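Local coordinates for Proline/betaine transporter, RALF (Rickettsia prowazekii str. Madrid E, PDB 4D7R), which probably acts as a guanine-nucleotide exchange factor, here as an engineered chimera joining a Rickettsia Sec7 domain to a Legionella RalF capping domain, at residues A[163-168]-A[211-216]. Numbering follows the deposited sequence.
Sequences YQTIML and DEIEAK
The backbone carbonyl oxygen of I213 accepts a hydrogen bond from NE2 of H173, tying the last turn of helix 203-215 to the end of helix 155-173. Between the segments 163-168 and 211-216 themselves no hydrogen bond forms; the contact is apolar, with I213 set against T165 and L168. The CB of I213 is directed at the facing helix, and its two branches divide the work. CG1 meets the methyl of T165, with CG2 of T165 and CG1 of I213 4.0 Å apart, while the methyl branch makes the looser contact, CG2 of I213 lying 4.4 Å from CD2 of L168. In L168 CG is anti to the backbone N (chi1 177°), which carries the isobutyl end out from the helix so that CD2 reaches the isoleucine. The T165 and I213 side chains meet at a slant. In T165 the methyl stands anti to the backbone N (OG1 chi1 -61°), which sends CG2 across to the isoleucine and leaves OG1 beside the backbone N, where it hydrogen-bonds the carbonyl oxygen of L161 one turn earlier. The buried hydroxyl is thus satisfied within its own helix, and it is the methyl that meets I213. Within the two segments the backbones approach most closely at L168 and I213, whose CA atoms are 7.8 Å apart. Just 124 Å² is buried between the segments, summed over both, yet all three touching residues are buried, because neighbours close the surroundings: L113 and F218 each touch both T165 and I213, while M183 and L188 lie against L168. K216, the first residue past the helix, accepts a hydrogen bond at its carbonyl oxygen from NH2 of R117 on helix 112-121. Everything here belongs to the Rickettsia part of the chimera, and the arrangement is the helix-on-helix packing of the all-helical Sec7 fold.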
loop_
_atom_site.group_PDB
_atom_site.type_symbol
_atom_site.label_atom_id
_atom_site.label_comp_id
_atom_site.label_asym_id
_atom_site.label_seq_id
_atom_site.Cartn_x
_atom_site.Cartn_y
_atom_site.Cartn_z
ATOM N N TYR A 163 3.553 -5.029 13.828
ATOM C CA TYR A 163 4.339 -5.539 12.721
ATOM C C TYR A 163 5.016 -6.870 13.045
ATOM O O TYR A 163 5.087 -7.718 12.190
ATOM C CB TYR A 163 5.234 -4.504 12.028
ATOM C CG TYR A 163 6.566 -4.135 12.609
ATOM C CD1 TYR A 163 7.577 -5.047 12.727
ATOM C CD2 TYR A 163 6.836 -2.829 12.977
ATOM C CE1 TYR A 163 8.777 -4.688 13.243
ATOM C CE2 TYR A 163 8.033 -2.476 13.480
ATOM C CZ TYR A 163 9.003 -3.403 13.605
ATOM O OH TYR A 163 10.193 -3.049 14.094
ATOM N N GLN A 164 5.401 -7.054 14.309
ATOM C CA GLN A 164 6.002 -8.312 14.753
ATOM C C GLN A 164 4.957 -9.436 14.728
ATOM O O GLN A 164 5.306 -10.566 14.416
ATOM C CB GLN A 164 6.667 -8.182 16.141
ATOM C CG GLN A 164 7.927 -7.319 16.159
ATOM C CD GLN A 164 9.196 -8.034 15.750
ATOM O OE1 GLN A 164 9.288 -9.265 15.740
ATOM N NE2 GLN A 164 10.244 -7.263 15.513
ATOM N N THR A 165 3.678 -9.116 15.008
ATOM C CA THR A 165 2.573 -10.089 15.030
ATOM C C THR A 165 2.264 -10.508 13.596
ATOM O O THR A 165 2.026 -11.685 13.330
ATOM C CB THR A 165 1.338 -9.493 15.751
ATOM O OG1 THR A 165 1.669 -9.188 17.094
ATOM C CG2 THR A 165 0.150 -10.436 15.755
ATOM N N ILE A 166 2.234 -9.526 12.683
ATOM C CA ILE A 166 1.994 -9.760 11.253
ATOM C C ILE A 166 3.128 -10.655 10.682
ATOM O O ILE A 166 2.854 -11.613 9.971
ATOM C CB ILE A 166 1.854 -8.395 10.515
ATOM C CG1 ILE A 166 0.505 -7.717 10.872
ATOM C CG2 ILE A 166 1.987 -8.591 9.022
ATOM C CD1 ILE A 166 0.392 -6.256 10.535
ATOM N N MET A 167 4.384 -10.386 11.059
ATOM C CA MET A 167 5.509 -11.204 10.601
ATOM C C MET A 167 5.461 -12.593 11.260
ATOM O O MET A 167 5.793 -13.584 10.605
ATOM C CB MET A 167 6.854 -10.513 10.897
ATOM C CG MET A 167 7.301 -9.534 9.810
ATOM S SD MET A 167 7.334 -10.197 8.107
ATOM C CE MET A 167 8.360 -11.693 8.288
ATOM N N LEU A 168 4.976 -12.662 12.539
ATOM C CA LEU A 168 4.847 -13.930 13.275
ATOM C C LEU A 168 3.830 -14.808 12.524
ATOM O O LEU A 168 4.082 -16.000 12.341
ATOM C CB LEU A 168 4.392 -13.697 14.727
ATOM C CG LEU A 168 4.164 -14.997 15.523
ATOM C CD1 LEU A 168 5.479 -15.815 15.674
ATOM C CD2 LEU A 168 3.450 -14.721 16.818
ATOM N N ASP A 211 -0.118 -17.754 20.890
ATOM C CA ASP A 211 -0.994 -18.936 20.818
ATOM C C ASP A 211 -2.162 -18.785 19.857
ATOM O O ASP A 211 -2.457 -19.716 19.101
ATOM C CB ASP A 211 -1.528 -19.328 22.218
ATOM C CG ASP A 211 -0.509 -19.823 23.226
ATOM O OD1 ASP A 211 0.630 -20.143 22.820
ATOM O OD2 ASP A 211 -0.868 -19.938 24.418
ATOM N N GLU A 212 -2.839 -17.619 19.886
ATOM C CA GLU A 212 -3.992 -17.372 19.034
ATOM C C GLU A 212 -3.603 -17.281 17.563
ATOM O O GLU A 212 -4.308 -17.845 16.739
ATOM C CB GLU A 212 -4.801 -16.152 19.479
ATOM C CG GLU A 212 -5.507 -16.341 20.821
ATOM C CD GLU A 212 -6.498 -17.486 20.914
ATOM O OE1 GLU A 212 -7.362 -17.610 20.015
ATOM O OE2 GLU A 212 -6.418 -18.253 21.899
ATOM N N ILE A 213 -2.505 -16.629 17.261
ATOM C CA ILE A 213 -2.042 -16.533 15.912
ATOM C C ILE A 213 -1.644 -17.921 15.409
ATOM O O ILE A 213 -1.909 -18.248 14.305
ATOM C CB ILE A 213 -0.883 -15.548 15.807
ATOM C CG1 ILE A 213 -1.436 -14.158 15.893
ATOM C CG2 ILE A 213 -0.148 -15.693 14.476
ATOM C CD1 ILE A 213 -2.286 -13.812 14.690
ATOM N N GLU A 214 -0.940 -18.671 16.216
ATOM C CA GLU A 214 -0.587 -20.050 15.885
ATOM C C GLU A 214 -1.847 -20.855 15.531
ATOM O O GLU A 214 -1.875 -21.515 14.487
ATOM C CB GLU A 214 0.195 -20.704 17.025
ATOM C CG GLU A 214 0.505 -22.176 16.805
ATOM C CD GLU A 214 1.238 -22.787 17.976
ATOM O OE1 GLU A 214 0.660 -22.830 19.085
ATOM O OE2 GLU A 214 2.409 -23.186 17.792
ATOM N N ALA A 215 -2.893 -20.766 16.373
ATOM C CA ALA A 215 -4.138 -21.514 16.181
ATOM C C ALA A 215 -5.002 -21.014 15.036
ATOM O O ALA A 215 -5.746 -21.800 14.438
ATOM C CB ALA A 215 -4.937 -21.527 17.470
ATOM N N LYS A 216 -4.937 -19.706 14.738
ATOM C CA LYS A 216 -5.773 -19.123 13.707
ATOM C C LYS A 216 -5.006 -18.025 12.970
ATOM O O LYS A 216 -4.792 -16.956 13.554
ATOM C CB LYS A 216 -7.053 -18.573 14.357
ATOM C CG LYS A 216 -8.223 -18.353 13.399
ATOM C CD LYS A 216 -9.043 -17.098 13.748
ATOM C CE LYS A 216 -9.724 -17.139 15.107
ATOM N NZ LYS A 216 -10.420 -15.863 15.424
#